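Local coordinates for protein RNA-directed RNA polymerase (Infectious pancreatic necrosis virus, PDB 3ZED) that probably copies and transcribes the viral RNA genome as an RNA-dependent RNA polymerase, found both free and covalently attached to that RNA, at residues P215-A220 with R425-E430; G432-N437 with S723-L728. All blocks are in the same frame, centred on the assembly; numbering follows the deposited sequence.

Contacts 1 and 2 are both buried and rest mainly on apolar side chains, without a hydrogen bond between their own two segments; their centres lie about 10 Å apart, on the same side of the chain's centre. Contact 1 stays within the palm family region and sets a leucine against a tryptophan face; contact 2 joins the palm to the C-terminal region through a valine received by glycine, proline and tyrosine. They share the connection between helices 412-426 and 438-452, whose first half serves contact 1 and second half contact 2. Polar bonds tie the two together: Asp-216 OD1 forms a salt bridge with Arg-435 NE at 2.9 Å, and Leu-217 N probably hydrogen-bonds to Arg-435 O.

Contact 1: residues P215-A220 with R425-E430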
ATOM      1  N   PRO B 215      14.284  17.341   7.731  1.00 59.49           N
ATOM      2  CA  PRO B 215      15.681  17.098   7.372  1.00 59.65           C
ATOM      3  C   PRO B 215      15.843  16.402   6.034  1.00 60.94           C
ATOM      4  O   PRO B 215      15.013  15.603   5.613  1.00 59.71           O
ATOM      5  CB  PRO B 215      16.193  16.208   8.508  1.00 61.95           C
ATOM      6  CG  PRO B 215      14.978  15.513   9.022  1.00 64.83           C
ATOM      7  CD  PRO B 215      13.869  16.503   8.878  1.00 60.19           C
ATOM      8  N   ASP B 216      16.939  16.730   5.369  1.00 57.55           N
ATOM      9  CA  ASP B 216      17.376  16.150   4.116  1.00 55.82           C
ATOM     10  C   ASP B 216      17.814  14.714   4.351  1.00 59.56           C
ATOM     11  O   ASP B 216      18.080  14.326   5.495  1.00 61.37           O
ATOM     12  CB  ASP B 216      18.557  16.962   3.563  1.00 58.55           C
ATOM     13  CG  ASP B 216      18.278  18.380   3.116  1.00 61.08           C
ATOM     14  OD1 ASP B 216      17.095  18.720   2.916  1.00 58.17           O
ATOM     15  OD2 ASP B 216      19.246  19.133   2.909  1.00 74.12           O
ATOM     16  N   LEU B 217      17.930  13.932   3.277  1.00 52.51           N
ATOM     17  CA  LEU B 217      18.417  12.561   3.355  1.00 50.84           C
ATOM     18  C   LEU B 217      19.942  12.580   3.498  1.00 56.04           C
ATOM     19  O   LEU B 217      20.658  12.445   2.511  1.00 56.39           O
ATOM     20  CB  LEU B 217      17.970  11.777   2.100  1.00 49.26           C
ATOM     21  CG  LEU B 217      16.471  11.589   1.924  1.00 51.11           C
ATOM     22  CD1 LEU B 217      16.154  10.995   0.543  1.00 49.32           C
ATOM     23  CD2 LEU B 217      15.884  10.798   3.086  1.00 51.40           C
ATOM     24  N   ARG B 218      20.447  12.828   4.717  1.00 54.09           N
ATOM     25  CA  ARG B 218      21.888  12.931   4.931  1.00 56.08           C
ATOM     26  C   ARG B 218      22.370  12.227   6.184  1.00 63.99           C
ATOM     27  O   ARG B 218      23.586  12.152   6.397  1.00 66.90           O
ATOM     28  CB  ARG B 218      22.325  14.415   5.047  1.00 55.50           C
ATOM     29  CG  ARG B 218      21.985  15.314   3.876  1.00 55.79           C
ATOM     30  CD  ARG B 218      22.167  16.776   4.258  1.00 62.69           C
ATOM     31  NE  ARG B 218      21.770  17.671   3.170  1.00 63.15           N
ATOM     32  CZ  ARG B 218      22.538  17.981   2.132  1.00 69.55           C
ATOM     33  NH1 ARG B 218      23.759  17.480   2.031  1.00 54.91           N
ATOM     34  NH2 ARG B 218      22.086  18.784   1.181  1.00 61.11           N
ATOM     35  N   TRP B 219      21.457  11.780   7.047  1.00 59.23           N
ATOM     36  CA  TRP B 219      21.858  11.255   8.341  1.00 60.91           C
ATOM     37  C   TRP B 219      21.377   9.857   8.657  1.00 63.72           C
ATOM     38  O   TRP B 219      20.490   9.311   7.985  1.00 60.48           O
ATOM     39  CB  TRP B 219      21.331  12.205   9.431  1.00 61.26           C
ATOM     40  CG  TRP B 219      21.951  13.574   9.363  1.00 64.83           C
ATOM     41  CD1 TRP B 219      23.188  13.939   9.813  1.00 69.97           C
ATOM     42  CD2 TRP B 219      21.401  14.725   8.713  1.00 64.61           C
ATOM     43  NE1 TRP B 219      23.421  15.268   9.535  1.00 71.08           N
ATOM     44  CE2 TRP B 219      22.347  15.770   8.844  1.00 71.28           C
ATOM     45  CE3 TRP B 219      20.197  14.974   8.027  1.00 64.08           C
ATOM     46  CZ2 TRP B 219      22.107  17.059   8.355  1.00 71.31           C
ATOM     47  CZ3 TRP B 219      19.970  16.247   7.528  1.00 66.33           C
ATOM     48  CH2 TRP B 219      20.915  17.270   7.693  1.00 69.39           C
ATOM     49  N   ALA B 220      21.968   9.291   9.728  1.00 61.84           N
ATOM     50  CA  ALA B 220      21.567   8.011  10.304  1.00 61.54           C
ATOM     51  C   ALA B 220      20.170   8.199  10.936  1.00 63.98           C
ATOM     52  O   ALA B 220      19.916   9.272  11.494  1.00 65.17           O
ATOM     53  CB  ALA B 220      22.585   7.573  11.353  1.00 63.89           C
ATOM     54  N   ARG B 425      12.143  15.211  -8.145  1.00 50.44           N
ATOM     55  CA  ARG B 425      10.982  16.089  -8.006  1.00 49.97           C
ATOM     56  C   ARG B 425      10.599  16.383  -6.546  1.00 52.00           C
ATOM     57  O   ARG B 425       9.946  17.395  -6.298  1.00 51.17           O
ATOM     58  CB  ARG B 425       9.760  15.505  -8.766  1.00 48.18           C
ATOM     59  CG  ARG B 425       9.700  15.836 -10.267  1.00 47.77           C
ATOM     60  CD  ARG B 425      10.810  15.185 -11.080  1.00 49.85           C
ATOM     61  NE  ARG B 425      10.654  15.471 -12.504  1.00 52.99           N
ATOM     62  CZ  ARG B 425      11.506  15.111 -13.455  1.00 62.15           C
ATOM     63  NH1 ARG B 425      12.599  14.420 -13.154  1.00 50.07           N
ATOM     64  NH2 ARG B 425      11.270  15.436 -14.718  1.00 45.56           N
ATOM     65  N   GLY B 426      10.984  15.516  -5.615  1.00 47.71           N
ATOM     66  CA  GLY B 426      10.655  15.690  -4.204  1.00 47.20           C
ATOM     67  C   GLY B 426      11.809  16.278  -3.416  1.00 53.16           C
ATOM     68  O   GLY B 426      11.762  17.437  -2.993  1.00 51.87           O
ATOM     69  N   TRP B 427      12.880  15.479  -3.263  1.00 51.07           N
ATOM     70  CA  TRP B 427      14.101  15.782  -2.514  1.00 51.79           C
ATOM     71  C   TRP B 427      15.001  16.757  -3.272  1.00 57.82           C
ATOM     72  O   TRP B 427      16.185  16.479  -3.523  1.00 58.31           O
ATOM     73  CB  TRP B 427      14.822  14.463  -2.194  1.00 49.77           C
ATOM     74  CG  TRP B 427      14.039  13.640  -1.209  1.00 49.30           C
ATOM     75  CD1 TRP B 427      13.285  12.536  -1.476  1.00 50.19           C
ATOM     76  CD2 TRP B 427      13.851  13.929   0.183  1.00 49.45           C
ATOM     77  NE1 TRP B 427      12.681  12.089  -0.328  1.00 48.69           N
ATOM     78  CE2 TRP B 427      13.004  12.928   0.706  1.00 51.77           C
ATOM     79  CE3 TRP B 427      14.332  14.936   1.047  1.00 52.05           C
ATOM     80  CZ2 TRP B 427      12.625  12.900   2.054  1.00 51.25           C
ATOM     81  CZ3 TRP B 427      13.937  14.921   2.375  1.00 53.49           C
ATOM     82  CH2 TRP B 427      13.111  13.903   2.874  1.00 52.46           C
ATOM     83  N   THR B 428      14.438  17.927  -3.601  1.00 55.67           N
ATOM     84  CA  THR B 428      15.159  18.969  -4.334  1.00 58.76           C
ATOM     85  C   THR B 428      14.866  20.352  -3.733  1.00 63.92           C
ATOM     86  O   THR B 428      13.722  20.646  -3.402  1.00 63.04           O
ATOM     87  CB  THR B 428      14.815  18.901  -5.855  1.00 65.95           C
ATOM     88  OG1 THR B 428      15.642  19.816  -6.569  1.00 67.68           O
ATOM     89  CG2 THR B 428      13.343  19.216  -6.158  1.00 62.23           C
ATOM     90  N   ASN B 429      15.897  21.197  -3.603  1.00 63.10           N
ATOM     91  CA  ASN B 429      15.729  22.578  -3.122  1.00 63.84           C
ATOM     92  C   ASN B 429      15.234  23.448  -4.283  1.00 69.52           C
ATOM     93  O   ASN B 429      15.297  23.011  -5.441  1.00 70.45           O
ATOM     94  CB  ASN B 429      17.036  23.117  -2.544  1.00 58.75           C
ATOM     95  CG  ASN B 429      17.464  22.463  -1.256  1.00 68.43           C
ATOM     96  OD1 ASN B 429      16.715  22.433  -0.268  1.00 66.21           O
ATOM     97  ND2 ASN B 429      18.703  21.973  -1.214  1.00 54.61           N
ATOM     98  N   GLU B 430      14.740  24.663  -3.987  1.00 66.35           N
ATOM     99  CA  GLU B 430      14.236  25.597  -4.998  1.00 66.90           C
ATOM    100  C   GLU B 430      15.326  25.991  -6.007  1.00 71.88           C
ATOM    101  O   GLU B 430      15.021  26.186  -7.179  1.00 72.81           O
ATOM    102  CB  GLU B 430      13.663  26.849  -4.329  1.00 69.30           C
ATOM    103  CG  GLU B 430      12.506  26.541  -3.391  1.00 80.31           C
ATOM    104  CD  GLU B 430      11.984  27.726  -2.604  1.00115.10           C
ATOM    105  OE1 GLU B 430      12.788  28.377  -1.898  1.00109.80           O
ATOM    106  OE2 GLU B 430      10.766  28.005  -2.694  1.00123.96           O
TER
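Two inverse gamma turns, centred on Leu-217 and Trp-427, meet in the palm region of the polymerase, one in the loop after helix 194-204 and the other where helix 412-426 gives way to a loop. Weak backbone bonds close them, Arg-218 N to Asp-216 O in the first and Thr-428 N to Gly-426 O in the second, and each turn directs its central side chain toward the other segment. Leu-217 CD1 stands over one face of the indole, 3.6 Å from the centroid of the five-membered ring and only 4° off its normal, a well-centred CH-pi contact. The second methyl, CD2, lies near the benzo half, 4.0 Å from Trp-427 CZ2. Leu-217 CG lies anti to the carbonyl carbon (chi1 -64°), which carries both methyls to the indole; the two side chains cross at about a right angle. The indole nitrogen NE1 donates to Val-335 O of helix 326-340, which helps fix the ring's rotation, while Pro-338 and Val-339 of that helix also pack against it. Beside the leucine, Arg-218 NE reaches Asp-216 OD2 at 2.9 Å in a salt bridge. At the indole edge, near the ring plane, Pro-215 O lies 3.5 Å from Trp-427 CZ3.

Contact 2: residues G432-N437 with S723-L728; sequences GSPRYN and SAVWRL
Gly-432 begins the meeting with Val-725, its carbonyl O lying 3.9 Å from Val-725 CG2. The glycine has phi 91° and psi 3°, a backbone in which a CB would press against the carbonyl oxygen of the preceding residue. Ser-433 turns from the helix. At Pro-434 the loop faces Val-725 again: ring atom CD comes within 3.9 Å of Val-725 CG1, with CB and CG only slightly farther from the same methyl. Arg-435 points to the other side of the loop, where its guanidinium bonds to the backbone oxygens of Pro-210 and Lys-211. Tyr-436 returns to the contact through its hydroxyl, OH lying 3.8 Å from Val-725 CG1. Its chi1 of 55° sets CG between the backbone N and the carbonyl carbon, folding the ring back so that Pro-434 CB rests 3.4 Å above the ring plane, over its centre. One valine methyl thus meets both proline and tyrosine, while the other meets the glycine carbonyl. Asn-437 ends the loop as the N-cap of helix 438-452, its OD1 accepting from Trp-440 N. Across the contact, Ser-723 is the N-cap of helix 724-732 through a weak bond from Trp-726 N to OG. Leu-747 of helix 740-752 packs on both Pro-434 and Tyr-436, Leu-423 of helix 412-426 touches the tyrosine, and Trp-726 touches Tyr-420 and Thr-424 of that helix, leaving loop 432-437 packed between palm and C-terminal helices.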
ATOM      1  N   GLY B 432      17.507  24.046  -7.130  1.00 65.98           N
ATOM      2  CA  GLY B 432      17.770  22.811  -7.863  1.00 63.75           C
ATOM      3  C   GLY B 432      18.845  21.920  -7.264  1.00 66.01           C
ATOM      4  O   GLY B 432      19.188  20.895  -7.854  1.00 64.45           O
ATOM      5  N   SER B 433      19.408  22.314  -6.096  1.00 63.33           N
ATOM      6  CA  SER B 433      20.431  21.518  -5.409  1.00 62.44           C
ATOM      7  C   SER B 433      19.753  20.327  -4.686  1.00 63.98           C
ATOM      8  O   SER B 433      18.577  20.431  -4.288  1.00 61.41           O
ATOM      9  CB  SER B 433      21.254  22.369  -4.441  1.00 65.67           C
ATOM     10  OG  SER B 433      20.466  22.882  -3.384  1.00 73.15           O
ATOM     11  N   PRO B 434      20.472  19.194  -4.510  1.00 60.00           N
ATOM     12  CA  PRO B 434      19.833  18.017  -3.900  1.00 58.67           C
ATOM     13  C   PRO B 434      19.646  18.093  -2.378  1.00 61.43           C
ATOM     14  O   PRO B 434      20.515  18.586  -1.664  1.00 61.36           O
ATOM     15  CB  PRO B 434      20.791  16.884  -4.271  1.00 60.57           C
ATOM     16  CG  PRO B 434      22.116  17.534  -4.389  1.00 66.28           C
ATOM     17  CD  PRO B 434      21.842  18.884  -4.964  1.00 62.52           C
ATOM     18  N   ARG B 435      18.507  17.544  -1.891  1.00 57.00           N
ATOM     19  CA  ARG B 435      18.172  17.447  -0.466  1.00 56.59           C
ATOM     20  C   ARG B 435      18.576  16.040   0.010  1.00 58.66           C
ATOM     21  O   ARG B 435      17.818  15.343   0.685  1.00 56.11           O
ATOM     22  CB  ARG B 435      16.677  17.751  -0.222  1.00 54.66           C
ATOM     23  CG  ARG B 435      16.330  19.224  -0.341  1.00 53.70           C
ATOM     24  CD  ARG B 435      14.894  19.535   0.018  1.00 50.12           C
ATOM     25  NE  ARG B 435      14.626  19.332   1.448  1.00 50.79           N
ATOM     26  CZ  ARG B 435      13.455  19.567   2.034  1.00 61.39           C
ATOM     27  NH1 ARG B 435      12.441  20.059   1.334  1.00 47.87           N
ATOM     28  NH2 ARG B 435      13.289  19.305   3.324  1.00 50.42           N
ATOM     29  N   TYR B 436      19.793  15.631  -0.396  1.00 54.78           N
ATOM     30  CA  TYR B 436      20.415  14.350  -0.095  1.00 53.11           C
ATOM     31  C   TYR B 436      21.913  14.420  -0.375  1.00 57.65           C
ATOM     32  O   TYR B 436      22.372  15.293  -1.113  1.00 56.53           O
ATOM     33  CB  TYR B 436      19.757  13.199  -0.897  1.00 52.15           C
ATOM     34  CG  TYR B 436      19.736  13.398  -2.401  1.00 52.20           C
ATOM     35  CD1 TYR B 436      20.854  13.099  -3.182  1.00 54.21           C
ATOM     36  CD2 TYR B 436      18.601  13.882  -3.043  1.00 51.41           C
ATOM     37  CE1 TYR B 436      20.840  13.277  -4.564  1.00 53.16           C
ATOM     38  CE2 TYR B 436      18.578  14.074  -4.424  1.00 52.63           C
ATOM     39  CZ  TYR B 436      19.704  13.774  -5.181  1.00 58.80           C
ATOM     40  OH  TYR B 436      19.684  13.963  -6.540  1.00 54.35           O
ATOM     41  N   ASN B 437      22.669  13.489   0.217  1.00 55.15           N
ATOM     42  CA  ASN B 437      24.101  13.372   0.032  1.00 56.22           C
ATOM     43  C   ASN B 437      24.414  12.092  -0.791  1.00 61.71           C
ATOM     44  O   ASN B 437      23.474  11.328  -1.098  1.00 60.71           O
ATOM     45  CB  ASN B 437      24.820  13.392   1.400  1.00 54.48           C
ATOM     46  CG  ASN B 437      24.554  12.273   2.387  1.00 59.55           C
ATOM     47  OD1 ASN B 437      24.083  11.176   2.067  1.00 51.17           O
ATOM     48  ND2 ASN B 437      24.977  12.497   3.613  1.00 52.10           N
ATOM     49  N   SER B 723      18.866  19.243 -16.080  1.00 65.62           N
ATOM     50  CA  SER B 723      19.577  19.415 -14.814  1.00 64.46           C
ATOM     51  C   SER B 723      20.728  18.415 -14.703  1.00 66.76           C
ATOM     52  O   SER B 723      20.518  17.210 -14.904  1.00 66.39           O
ATOM     53  CB  SER B 723      18.621  19.251 -13.635  1.00 63.39           C
ATOM     54  OG  SER B 723      19.356  19.105 -12.434  1.00 70.51           O
ATOM     55  N   ALA B 724      21.934  18.918 -14.379  1.00 61.76           N
ATOM     56  CA  ALA B 724      23.146  18.112 -14.225  1.00 61.64           C
ATOM     57  C   ALA B 724      23.057  17.214 -12.989  1.00 65.95           C
ATOM     58  O   ALA B 724      23.520  16.074 -13.042  1.00 66.13           O
ATOM     59  CB  ALA B 724      24.371  19.003 -14.150  1.00 64.50           C
ATOM     60  N   VAL B 725      22.400  17.696 -11.906  1.00 62.24           N
ATOM     61  CA  VAL B 725      22.174  16.939 -10.668  1.00 60.26           C
ATOM     62  C   VAL B 725      21.330  15.689 -11.000  1.00 62.08           C
ATOM     63  O   VAL B 725      21.656  14.581 -10.559  1.00 59.47           O
ATOM     64  CB  VAL B 725      21.503  17.818  -9.558  1.00 63.32           C
ATOM     65  CG1 VAL B 725      21.118  16.985  -8.334  1.00 61.07           C
ATOM     66  CG2 VAL B 725      22.391  19.000  -9.156  1.00 65.07           C
ATOM     67  N   TRP B 726      20.269  15.882 -11.803  1.00 59.10           N
ATOM     68  CA  TRP B 726      19.353  14.828 -12.228  1.00 57.16           C
ATOM     69  C   TRP B 726      20.059  13.876 -13.185  1.00 63.49           C
ATOM     70  O   TRP B 726      19.867  12.670 -13.077  1.00 63.28           O
ATOM     71  CB  TRP B 726      18.095  15.437 -12.872  1.00 55.36           C
ATOM     72  CG  TRP B 726      17.224  16.272 -11.955  1.00 55.37           C
ATOM     73  CD1 TRP B 726      17.497  16.660 -10.673  1.00 58.06           C
ATOM     74  CD2 TRP B 726      15.945  16.837 -12.279  1.00 54.75           C
ATOM     75  NE1 TRP B 726      16.456  17.410 -10.169  1.00 56.78           N
ATOM     76  CE2 TRP B 726      15.497  17.552 -11.141  1.00 57.81           C
ATOM     77  CE3 TRP B 726      15.120  16.794 -13.419  1.00 55.89           C
ATOM     78  CZ2 TRP B 726      14.259  18.209 -11.106  1.00 56.08           C
ATOM     79  CZ3 TRP B 726      13.909  17.474 -13.395  1.00 56.57           C
ATOM     80  CH2 TRP B 726      13.479  18.151 -12.240  1.00 56.73           C
ATOM     81  N   ARG B 727      20.928  14.409 -14.073  1.00 62.42           N
ATOM     82  CA  ARG B 727      21.729  13.621 -15.009  1.00 62.34           C
ATOM     83  C   ARG B 727      22.673  12.689 -14.253  1.00 63.67           C
ATOM     84  O   ARG B 727      22.805  11.533 -14.639  1.00 61.48           O
ATOM     85  CB  ARG B 727      22.508  14.526 -15.958  1.00 65.48           C
ATOM     86  CG  ARG B 727      21.792  14.702 -17.278  1.00 77.25           C
ATOM     87  CD  ARG B 727      22.697  15.304 -18.327  1.00 86.43           C
ATOM     88  NE  ARG B 727      22.586  16.760 -18.285  1.00 97.54           N
ATOM     89  CZ  ARG B 727      23.602  17.616 -18.233  1.00108.60           C
ATOM     90  NH1 ARG B 727      24.855  17.171 -18.220  1.00 89.84           N
ATOM     91  NH2 ARG B 727      23.373  18.920 -18.183  1.00 96.03           N
ATOM     92  N   LEU B 728      23.265  13.168 -13.138  1.00 60.78           N
ATOM     93  CA  LEU B 728      24.137  12.364 -12.278  1.00 60.92           C
ATOM     94  C   LEU B 728      23.361  11.205 -11.655  1.00 63.83           C
ATOM     95  O   LEU B 728      23.889  10.097 -11.576  1.00 64.96           O
ATOM     96  CB  LEU B 728      24.767  13.227 -11.169  1.00 62.01           C
ATOM     97  CG  LEU B 728      25.927  14.161 -11.558  1.00 68.56           C
ATOM     98  CD1 LEU B 728      26.413  14.926 -10.357  1.00 69.68           C
ATOM     99  CD2 LEU B 728      27.103  13.386 -12.145  1.00 71.49           C
TER